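Long-range contacts in engineered Protein OR366 (Synthetic construct, PDB 4RZP), which is a de novo engineered armadillo-type repeat protein with no known natural function, probably made as a designed helical-repeat scaffold: residues Glu9-Asp14 and Glu47-Leu52; Asp14-Gln19 and His55-Val60; Asp140-Gln145 and His181-Val186. One frame throughout, in Å; residues are numbered along the deposited sequence.

Contact 1. Residues Glu9-Asp14 and Glu47-Leu52; sequences ELLTHD and EKLVEL
L11 and L52 meet methyl to methyl: CD2 of L11 lies 3.6 Å from CD1 of L52, the two side chains crossing at about a right angle. The other branch of L11, CD1, rests 3.6 Å from CB of K48 and reaches, more loosely, CD2 of L49 at 4.1 Å. L11 therefore sets its isobutyl fork against three residues of one helix, with K48 and L49 under one prong and L52 under the other. The torsion that allows this keeps CG of L11 opposite its carbonyl carbon (chi1 -69°), which sends both methyls across to 47-52.

Beside this apolar centre, T12 and K48 form the outer edge. CG2 of T12 lies against the aliphatic part of the lysine, 3.5 Å from CE of K48, while the chain of K48 bends at chi2 and carries its ammonium away from the interface. A chi1 of 68° turns OG1 of T12 back to E9 and places CG2 toward K48. That OG1 gives a hydrogen bond to O of E9 at 2.5 Å, and the backbone N of T12 bonds to the same oxygen at 2.7 Å from the opposite face of the carbonyl plane.

Further out, L11 also packs on A22 and L26 of helix 16-29, L49 on A64 and A67 of helix 58-71, and L52 on V60 and A64 as well as on Q19. This is leucine-rich helix-helix packing within an armadillo-type helical solenoid, joining the end of helix 3-11 to helix 45-52, with the long helices 16-29 and 58-71 completing the core around it.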
loop_
_atom_site.group_PDB
_atom_site.type_symbol
_atom_site.label_atom_id
_atom_site.label_comp_id
_atom_site.label_asym_id
_atom_site.label_seq_id
_atom_site.Cartn_x
_atom_site.Cartn_y
_atom_site.Cartn_z
ATOM N N GLU A 9 6.087 26.000 3.405
ATOM C CA GLU A 9 6.204 27.161 2.537
ATOM C C GLU A 9 6.960 26.792 1.248
ATOM O O GLU A 9 6.380 26.798 0.152
ATOM C CB GLU A 9 6.899 28.316 3.272
ATOM C CG GLU A 9 7.103 29.615 2.457
ATOM C CD GLU A 9 5.822 30.159 1.823
ATOM O OE1 GLU A 9 4.712 29.639 2.104
ATOM O OE2 GLU A 9 5.929 31.118 1.029
ATOM N N LEU A 10 8.228 26.424 1.387
ATOM C CA LEU A 10 9.029 26.002 0.247
ATOM C C LEU A 10 8.360 25.017 -0.726
ATOM O O LEU A 10 8.754 24.957 -1.881
ATOM C CB LEU A 10 10.320 25.365 0.732
ATOM C CG LEU A 10 11.337 26.203 1.483
ATOM C CD1 LEU A 10 12.641 25.442 1.469
ATOM C CD2 LEU A 10 11.501 27.559 0.845
ATOM N N LEU A 11 7.391 24.228 -0.265
ATOM C CA LEU A 11 6.705 23.280 -1.140
ATOM C C LEU A 11 5.926 24.029 -2.202
ATOM O O LEU A 11 5.662 23.508 -3.286
ATOM C CB LEU A 11 5.752 22.386 -0.349
ATOM C CG LEU A 11 6.339 21.342 0.607
ATOM C CD1 LEU A 11 5.235 20.719 1.451
ATOM C CD2 LEU A 11 7.107 20.257 -0.151
ATOM N N THR A 12 5.559 25.262 -1.878
ATOM C CA THR A 12 4.683 26.048 -2.731
ATOM C C THR A 12 5.448 26.746 -3.858
ATOM O O THR A 12 4.850 27.441 -4.667
ATOM C CB THR A 12 3.905 27.085 -1.888
ATOM O OG1 THR A 12 4.798 28.078 -1.375
ATOM C CG2 THR A 12 3.249 26.399 -0.707
ATOM N N HIS A 13 6.766 26.540 -3.909
ATOM C CA HIS A 13 7.630 27.142 -4.930
ATOM C C HIS A 13 7.660 26.331 -6.228
ATOM O O HIS A 13 7.505 25.114 -6.228
ATOM C CB HIS A 13 9.072 27.300 -4.427
ATOM C CG HIS A 13 9.250 28.356 -3.382
ATOM N ND1 HIS A 13 10.493 28.789 -2.968
ATOM C CD2 HIS A 13 8.346 29.046 -2.647
ATOM C CE1 HIS A 13 10.347 29.711 -2.034
ATOM N NE2 HIS A 13 9.053 29.883 -1.817
ATOM N N ASP A 14 7.904 27.019 -7.334
ATOM C CA ASP A 14 7.750 26.419 -8.650
ATOM C C ASP A 14 8.999 25.698 -9.133
ATOM O O ASP A 14 8.982 25.041 -10.165
ATOM C CB ASP A 14 7.336 27.494 -9.648
ATOM C CG ASP A 14 6.126 28.274 -9.176
ATOM O OD1 ASP A 14 5.043 27.657 -9.034
ATOM O OD2 ASP A 14 6.267 29.495 -8.933
ATOM N N GLU A 47 -2.055 19.502 2.923
ATOM C CA GLU A 47 -2.574 20.157 1.721
ATOM C C GLU A 47 -1.481 20.238 0.654
ATOM O O GLU A 47 -1.656 19.749 -0.466
ATOM C CB GLU A 47 -3.102 21.562 2.032
ATOM C CG GLU A 47 -4.440 21.595 2.762
ATOM C CD GLU A 47 -4.424 20.894 4.130
ATOM O OE1 GLU A 47 -3.592 21.243 5.000
ATOM O OE2 GLU A 47 -5.257 19.988 4.340
ATOM N N LYS A 48 -0.342 20.814 1.034
ATOM C CA LYS A 48 0.757 21.067 0.101
ATOM C C LYS A 48 1.347 19.791 -0.490
ATOM O O LYS A 48 1.613 19.714 -1.696
ATOM C CB LYS A 48 1.879 21.873 0.780
ATOM C CG LYS A 48 1.778 23.400 0.617
ATOM C CD LYS A 48 0.554 23.950 1.333
ATOM C CE LYS A 48 0.496 25.465 1.280
ATOM N NZ LYS A 48 -0.650 25.977 2.080
ATOM N N LEU A 49 1.566 18.795 0.359
ATOM C CA LEU A 49 2.121 17.534 -0.110
ATOM C C LEU A 49 1.210 16.902 -1.147
ATOM O O LEU A 49 1.664 16.532 -2.223
ATOM C CB LEU A 49 2.343 16.573 1.055
ATOM C CG LEU A 49 3.625 16.796 1.860
ATOM C CD1 LEU A 49 3.677 15.808 3.002
ATOM C CD2 LEU A 49 4.848 16.639 0.985
ATOM N N VAL A 50 -0.072 16.793 -0.828
ATOM C CA VAL A 50 -1.030 16.167 -1.732
ATOM C C VAL A 50 -1.066 16.820 -3.123
ATOM O O VAL A 50 -1.148 16.133 -4.148
ATOM C CB VAL A 50 -2.434 16.179 -1.116
ATOM C CG1 VAL A 50 -3.451 15.662 -2.089
ATOM C CG2 VAL A 50 -2.445 15.294 0.121
ATOM N N GLU A 51 -0.973 18.143 -3.172
ATOM C CA GLU A 51 -1.000 18.828 -4.457
ATOM C C GLU A 51 0.260 18.603 -5.283
ATOM O O GLU A 51 0.203 18.645 -6.502
ATOM C CB GLU A 51 -1.229 20.320 -4.262
ATOM C CG GLU A 51 -2.699 20.636 -4.079
ATOM C CD GLU A 51 -2.989 22.118 -4.083
ATOM O OE1 GLU A 51 -2.473 22.815 -4.985
ATOM O OE2 GLU A 51 -3.731 22.585 -3.187
ATOM N N LEU A 52 1.392 18.350 -4.635
ATOM C CA LEU A 52 2.596 17.964 -5.367
ATOM C C LEU A 52 2.370 16.678 -6.162
ATOM O O LEU A 52 3.053 16.416 -7.138
ATOM C CB LEU A 52 3.783 17.769 -4.416
ATOM C CG LEU A 52 4.393 18.966 -3.680
ATOM C CD1 LEU A 52 5.629 18.506 -2.955
ATOM C CD2 LEU A 52 4.722 20.117 -4.611
#

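Contact 2. Residues Asp14-Gln19 and His55-Val60; sequences DDSKTQ and HDDSKV
The starts of the long helices 16-29 and 58-71, with the turns before them, pack side by side here in an armadillo-type solenoid. Q19 and H55 carry the polar link. ND1 of H55 donates to OE1 of Q19 at 3.3 Å with an N-H...O angle of 159°, and the oxygen lies in the plane of the imidazole. At the amide end the bond is less regular: the donor arrives well off the C=O direction, at 102°, and somewhat tilted from the carbonyl plane. Amide and ring planes are only 20° apart, and the whole amide group faces the ring edge, with NE2 of Q19 3.3 Å from CE1 of H55. The glutamine chain runs extended beyond CG, which carries the amide out to that edge. NE2 also makes a weak hydrogen bond to O of H13, tying the amide back to the turn before its own helix.

Alongside, OG of S16 gives a weak hydrogen bond to OD2 of D57 at 3.1 Å. The other carboxylate oxygen, OD1 of D57, makes a weak hydrogen bond, part of a salt bridge, with NZ of K59 at 3.3 Å. CG2 of V60 sits 3.7 Å from O of S16 and also approaches OE1 of Q19. A leucine in place of Q19 would probably leave ND1 of H55 without its acceptor and O of H13 without its side-chain donor. D15, at the N-cap of helix 16-29, takes a weak capping bond from N of T18 and a firmer one from OG1 of T18. The chemistry implies a direction: accepting through OE1 and donating through NE2, one amide couples H55, in the turn before helix 58-71, to the turn before helix 16-29.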
loop_
_atom_site.group_PDB
_atom_site.type_symbol
_atom_site.label_atom_id
_atom_site.label_comp_id
_atom_site.label_asym_id
_atom_site.label_seq_id
_atom_site.Cartn_x
_atom_site.Cartn_y
_atom_site.Cartn_z
ATOM N N ASP A 14 7.904 27.019 -7.334
ATOM C CA ASP A 14 7.750 26.419 -8.650
ATOM C C ASP A 14 8.999 25.698 -9.133
ATOM O O ASP A 14 8.982 25.041 -10.165
ATOM C CB ASP A 14 7.336 27.494 -9.648
ATOM C CG ASP A 14 6.126 28.274 -9.176
ATOM O OD1 ASP A 14 5.043 27.657 -9.034
ATOM O OD2 ASP A 14 6.267 29.495 -8.933
ATOM N N ASP A 15 10.081 25.789 -8.376
ATOM C CA ASP A 15 11.284 25.074 -8.764
ATOM C C ASP A 15 11.169 23.588 -8.419
ATOM O O ASP A 15 10.684 23.224 -7.344
ATOM C CB ASP A 15 12.513 25.672 -8.096
ATOM C CG ASP A 15 13.773 24.920 -8.444
ATOM O OD1 ASP A 15 13.910 24.536 -9.626
ATOM O OD2 ASP A 15 14.613 24.707 -7.539
ATOM N N SER A 16 11.619 22.740 -9.341
ATOM C CA SER A 16 11.574 21.291 -9.158
ATOM C C SER A 16 12.441 20.824 -7.999
ATOM O O SER A 16 11.990 20.066 -7.155
ATOM C CB SER A 16 12.015 20.577 -10.433
ATOM O OG SER A 16 11.254 21.022 -11.537
ATOM N N LYS A 17 13.691 21.269 -7.969
ATOM C CA LYS A 17 14.600 20.888 -6.895
ATOM C C LYS A 17 14.097 21.450 -5.575
ATOM O O LYS A 17 14.267 20.833 -4.532
ATOM C CB LYS A 17 16.034 21.368 -7.161
ATOM C CG LYS A 17 16.513 21.164 -8.584
ATOM C CD LYS A 17 16.130 22.330 -9.498
ATOM C CE LYS A 17 16.259 21.960 -10.978
ATOM N NZ LYS A 17 15.800 23.041 -11.907
ATOM N N THR A 18 13.464 22.617 -5.622
ATOM C CA THR A 18 12.965 23.223 -4.400
ATOM C C THR A 18 11.853 22.377 -3.810
ATOM O O THR A 18 11.906 22.022 -2.636
ATOM C CB THR A 18 12.465 24.661 -4.625
ATOM O OG1 THR A 18 13.581 25.512 -4.936
ATOM C CG2 THR A 18 11.747 25.174 -3.378
ATOM N N GLN A 19 10.857 22.047 -4.622
ATOM C CA GLN A 19 9.776 21.193 -4.162
ATOM C C GLN A 19 10.328 19.868 -3.661
ATOM O O GLN A 19 10.106 19.512 -2.503
ATOM C CB GLN A 19 8.755 20.958 -5.268
ATOM C CG GLN A 19 8.194 22.230 -5.822
ATOM C CD GLN A 19 7.100 22.006 -6.834
ATOM O OE1 GLN A 19 7.157 21.074 -7.638
ATOM N NE2 GLN A 19 6.096 22.875 -6.812
ATOM N N HIS A 55 1.705 17.365 -9.920
ATOM C CA HIS A 55 2.708 17.929 -10.820
ATOM C C HIS A 55 3.361 16.760 -11.541
ATOM O O HIS A 55 3.723 15.785 -10.889
ATOM C CB HIS A 55 3.775 18.761 -10.087
ATOM C CG HIS A 55 3.232 19.947 -9.344
ATOM N ND1 HIS A 55 4.028 20.758 -8.551
ATOM C CD2 HIS A 55 1.974 20.440 -9.233
ATOM C CE1 HIS A 55 3.292 21.710 -8.015
ATOM N NE2 HIS A 55 2.037 21.541 -8.408
ATOM N N ASP A 56 3.504 16.843 -12.871
ATOM C CA ASP A 56 4.128 15.747 -13.638
ATOM C C ASP A 56 5.650 15.870 -13.562
ATOM O O ASP A 56 6.317 16.267 -14.521
ATOM C CB ASP A 56 3.650 15.713 -15.101
ATOM C CG ASP A 56 3.480 14.273 -15.635
ATOM O OD1 ASP A 56 3.017 13.410 -14.850
ATOM O OD2 ASP A 56 3.781 14.006 -16.828
ATOM N N ASP A 57 6.170 15.521 -12.390
ATOM C CA ASP A 57 7.582 15.605 -12.099
ATOM C C ASP A 57 7.931 14.420 -11.219
ATOM O O ASP A 57 7.872 14.499 -9.992
ATOM C CB ASP A 57 7.918 16.932 -11.417
ATOM C CG ASP A 57 9.410 17.171 -11.296
ATOM O OD1 ASP A 57 10.193 16.219 -11.540
ATOM O OD2 ASP A 57 9.792 18.311 -10.919
ATOM N N SER A 58 8.272 13.325 -11.882
ATOM C CA SER A 58 8.555 12.050 -11.258
ATOM C C SER A 58 9.217 12.136 -9.880
ATOM O O SER A 58 8.718 11.563 -8.904
ATOM C CB SER A 58 9.435 11.240 -12.192
ATOM O OG SER A 58 9.606 9.939 -11.693
ATOM N N LYS A 59 10.325 12.866 -9.799
ATOM C CA LYS A 59 11.075 12.949 -8.546
ATOM C C LYS A 59 10.256 13.674 -7.480
ATOM O O LYS A 59 10.251 13.268 -6.313
ATOM C CB LYS A 59 12.442 13.631 -8.754
ATOM C CG LYS A 59 12.405 15.042 -9.337
ATOM C CD LYS A 59 13.817 15.693 -9.310
ATOM C CE LYS A 59 13.832 17.085 -9.944
ATOM N NZ LYS A 59 13.410 17.044 -11.397
ATOM N N VAL A 60 9.537 14.720 -7.869
ATOM C CA VAL A 60 8.696 15.422 -6.901
ATOM C C VAL A 60 7.586 14.526 -6.380
ATOM O O VAL A 60 7.499 14.294 -5.187
ATOM C CB VAL A 60 8.091 16.691 -7.484
ATOM C CG1 VAL A 60 7.002 17.239 -6.550
ATOM C CG2 VAL A 60 9.206 17.715 -7.696
#

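Contact 3. Residues Asp140-Gln145 and His181-Val186; sequences DDSKVQ and HDDSKV
Q145 reaches H181 with an extended side chain, and most of its atoms find a neighbour. At its root, CB lies 4.2 Å from CG2 of V186, where the two backbones also come close. From CG the chain stays straight (chi2 176°), bringing CD level with the plane of the H181 ring at its edge. OE1 then accepts from ND1 of H181 at 3.1 Å, the N-H...O angle being 153° and the donor lying 32° out of the carbonyl plane. On the amide's other arm, NE2 comes 3.3 Å from CE1 of H181 and also makes a weak hydrogen bond to O of H139.

Alongside, O of S142 touches CG2 of V186 at 3.6 Å, while OG of S142 and OD2 of D183 lie 2.5 Å apart. Q145 and V186 both pack on L178 of helix 171-178, which closes the buried side. D141 N-caps helix 142-155 with weak bonds from N of K143 and N of V144, and D183 holds the N-cap position of helix 184-197. Side-by-side packing of successive long helices is what a HEAT/armadillo-type solenoid is built on; the glutamine-histidine bond is this protein's own link between them.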
loop_
_atom_site.group_PDB
_atom_site.type_symbol
_atom_site.label_atom_id
_atom_site.label_comp_id
_atom_site.label_asym_id
_atom_site.label_seq_id
_atom_site.Cartn_x
_atom_site.Cartn_y
_atom_site.Cartn_z
ATOM N N ASP A 140 6.175 -6.121 -14.683
ATOM C CA ASP A 140 7.445 -6.814 -14.524
ATOM C C ASP A 140 8.356 -5.885 -13.760
ATOM O O ASP A 140 9.257 -5.257 -14.313
ATOM C CB ASP A 140 8.035 -7.224 -15.878
ATOM C CG ASP A 140 7.144 -8.227 -16.624
ATOM O OD1 ASP A 140 6.784 -9.277 -16.032
ATOM O OD2 ASP A 140 6.796 -7.969 -17.799
ATOM N N ASP A 141 8.063 -5.795 -12.471
ATOM C CA ASP A 141 8.694 -4.870 -11.559
ATOM C C ASP A 141 8.523 -5.442 -10.176
ATOM O O ASP A 141 7.480 -5.218 -9.527
ATOM C CB ASP A 141 8.060 -3.488 -11.637
ATOM C CG ASP A 141 8.896 -2.422 -10.953
ATOM O OD1 ASP A 141 9.530 -2.710 -9.900
ATOM O OD2 ASP A 141 8.892 -1.278 -11.465
ATOM N N SER A 142 9.535 -6.179 -9.731
ATOM C CA SER A 142 9.507 -6.821 -8.424
ATOM C C SER A 142 9.123 -5.841 -7.288
ATOM O O SER A 142 8.359 -6.180 -6.392
ATOM C CB SER A 142 10.863 -7.460 -8.157
ATOM O OG SER A 142 10.954 -7.957 -6.837
ATOM N N LYS A 143 9.626 -4.614 -7.333
ATOM C CA LYS A 143 9.359 -3.692 -6.238
ATOM C C LYS A 143 7.884 -3.317 -6.206
ATOM O O LYS A 143 7.258 -3.340 -5.143
ATOM C CB LYS A 143 10.232 -2.451 -6.358
ATOM C CG LYS A 143 11.671 -2.765 -6.728
ATOM C CD LYS A 143 12.447 -1.522 -7.151
ATOM C CE LYS A 143 13.822 -1.948 -7.679
ATOM N NZ LYS A 143 14.760 -0.834 -8.038
ATOM N N VAL A 144 7.328 -2.998 -7.372
ATOM C CA VAL A 144 5.920 -2.634 -7.471
ATOM C C VAL A 144 4.971 -3.764 -7.048
ATOM O O VAL A 144 3.948 -3.505 -6.399
ATOM C CB VAL A 144 5.564 -2.214 -8.899
ATOM C CG1 VAL A 144 4.061 -1.926 -9.034
ATOM C CG2 VAL A 144 6.349 -0.996 -9.284
ATOM N N GLN A 145 5.304 -5.003 -7.434
ATOM C CA GLN A 145 4.463 -6.156 -7.130
ATOM C C GLN A 145 4.370 -6.307 -5.626
ATOM O O GLN A 145 3.298 -6.550 -5.063
ATOM C CB GLN A 145 5.007 -7.440 -7.770
ATOM C CG GLN A 145 5.087 -7.424 -9.308
ATOM C CD GLN A 145 5.731 -8.687 -9.868
ATOM O OE1 GLN A 145 6.542 -9.345 -9.195
ATOM N NE2 GLN A 145 5.379 -9.032 -11.101
ATOM N N HIS A 181 6.879 -16.400 -8.389
ATOM C CA HIS A 181 7.930 -15.427 -8.745
ATOM C C HIS A 181 9.134 -15.574 -7.829
ATOM O O HIS A 181 8.990 -15.674 -6.614
ATOM C CB HIS A 181 7.414 -13.978 -8.701
ATOM C CG HIS A 181 6.489 -13.620 -9.827
ATOM N ND1 HIS A 181 6.047 -12.331 -10.051
ATOM C CD2 HIS A 181 5.923 -14.385 -10.792
ATOM C CE1 HIS A 181 5.243 -12.321 -11.100
ATOM N NE2 HIS A 181 5.147 -13.556 -11.564
ATOM N N ASP A 182 10.332 -15.584 -8.401
ATOM C CA ASP A 182 11.538 -15.870 -7.619
ATOM C C ASP A 182 12.044 -14.650 -6.843
ATOM O O ASP A 182 13.249 -14.435 -6.741
ATOM C CB ASP A 182 12.653 -16.403 -8.527
ATOM C CG ASP A 182 12.364 -17.806 -9.051
ATOM O OD1 ASP A 182 12.237 -18.743 -8.234
ATOM O OD2 ASP A 182 12.262 -17.972 -10.288
ATOM N N ASP A 183 11.124 -13.846 -6.315
ATOM C CA ASP A 183 11.502 -12.772 -5.408
ATOM C C ASP A 183 10.838 -12.985 -4.069
ATOM O O ASP A 183 9.606 -12.901 -3.960
ATOM C CB ASP A 183 11.127 -11.396 -5.961
ATOM C CG ASP A 183 11.585 -10.272 -5.055
ATOM O OD1 ASP A 183 12.737 -10.330 -4.577
ATOM O OD2 ASP A 183 10.798 -9.337 -4.808
ATOM N N SER A 184 11.674 -13.263 -3.069
ATOM C CA SER A 184 11.247 -13.583 -1.708
ATOM C C SER A 184 10.117 -12.698 -1.187
ATOM O O SER A 184 9.052 -13.189 -0.824
ATOM C CB SER A 184 12.444 -13.490 -0.772
ATOM O OG SER A 184 12.044 -13.557 0.585
ATOM N N LYS A 185 10.340 -11.392 -1.181
ATOM C CA LYS A 185 9.373 -10.474 -0.601
ATOM C C LYS A 185 8.009 -10.532 -1.278
ATOM O O LYS A 185 6.986 -10.524 -0.618
ATOM C CB LYS A 185 9.922 -9.051 -0.642
ATOM C CG LYS A 185 11.084 -8.812 0.312
ATOM C CD LYS A 185 10.671 -8.061 1.586
ATOM C CE LYS A 185 9.650 -8.829 2.408
ATOM N NZ LYS A 185 9.199 -8.246 3.710
ATOM N N VAL A 186 8.002 -10.597 -2.596
ATOM C CA VAL A 186 6.765 -10.687 -3.354
ATOM C C VAL A 186 5.917 -11.872 -2.925
ATOM O O VAL A 186 4.723 -11.730 -2.628
ATOM C CB VAL A 186 7.061 -10.801 -4.849
ATOM C CG1 VAL A 186 5.786 -11.096 -5.624
ATOM C CG2 VAL A 186 7.700 -9.524 -5.330
#

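In the fold
Contacts 1 and 2 join the same two successive helix pairs at two levels. Contact 1 is the buried one and apolar, leucine methyls with the aliphatic chain of K48 and the methyl of T12; contact 2, about 9 Å away between centres, is only partly buried and relies on polar groups. They share D14 and touch, the pairs being 3-11 with 16-29 and 45-52 with 58-71. Contact 3 lies about 28 Å from contact 2, centre to centre, and nearer the middle of the chain. Between helices 142-155 and 184-197 it repeats the histidine-glutamine bond and again places a serine beside an aspartate, but the matching lysine, K185, turns its end away instead of approaching the serine.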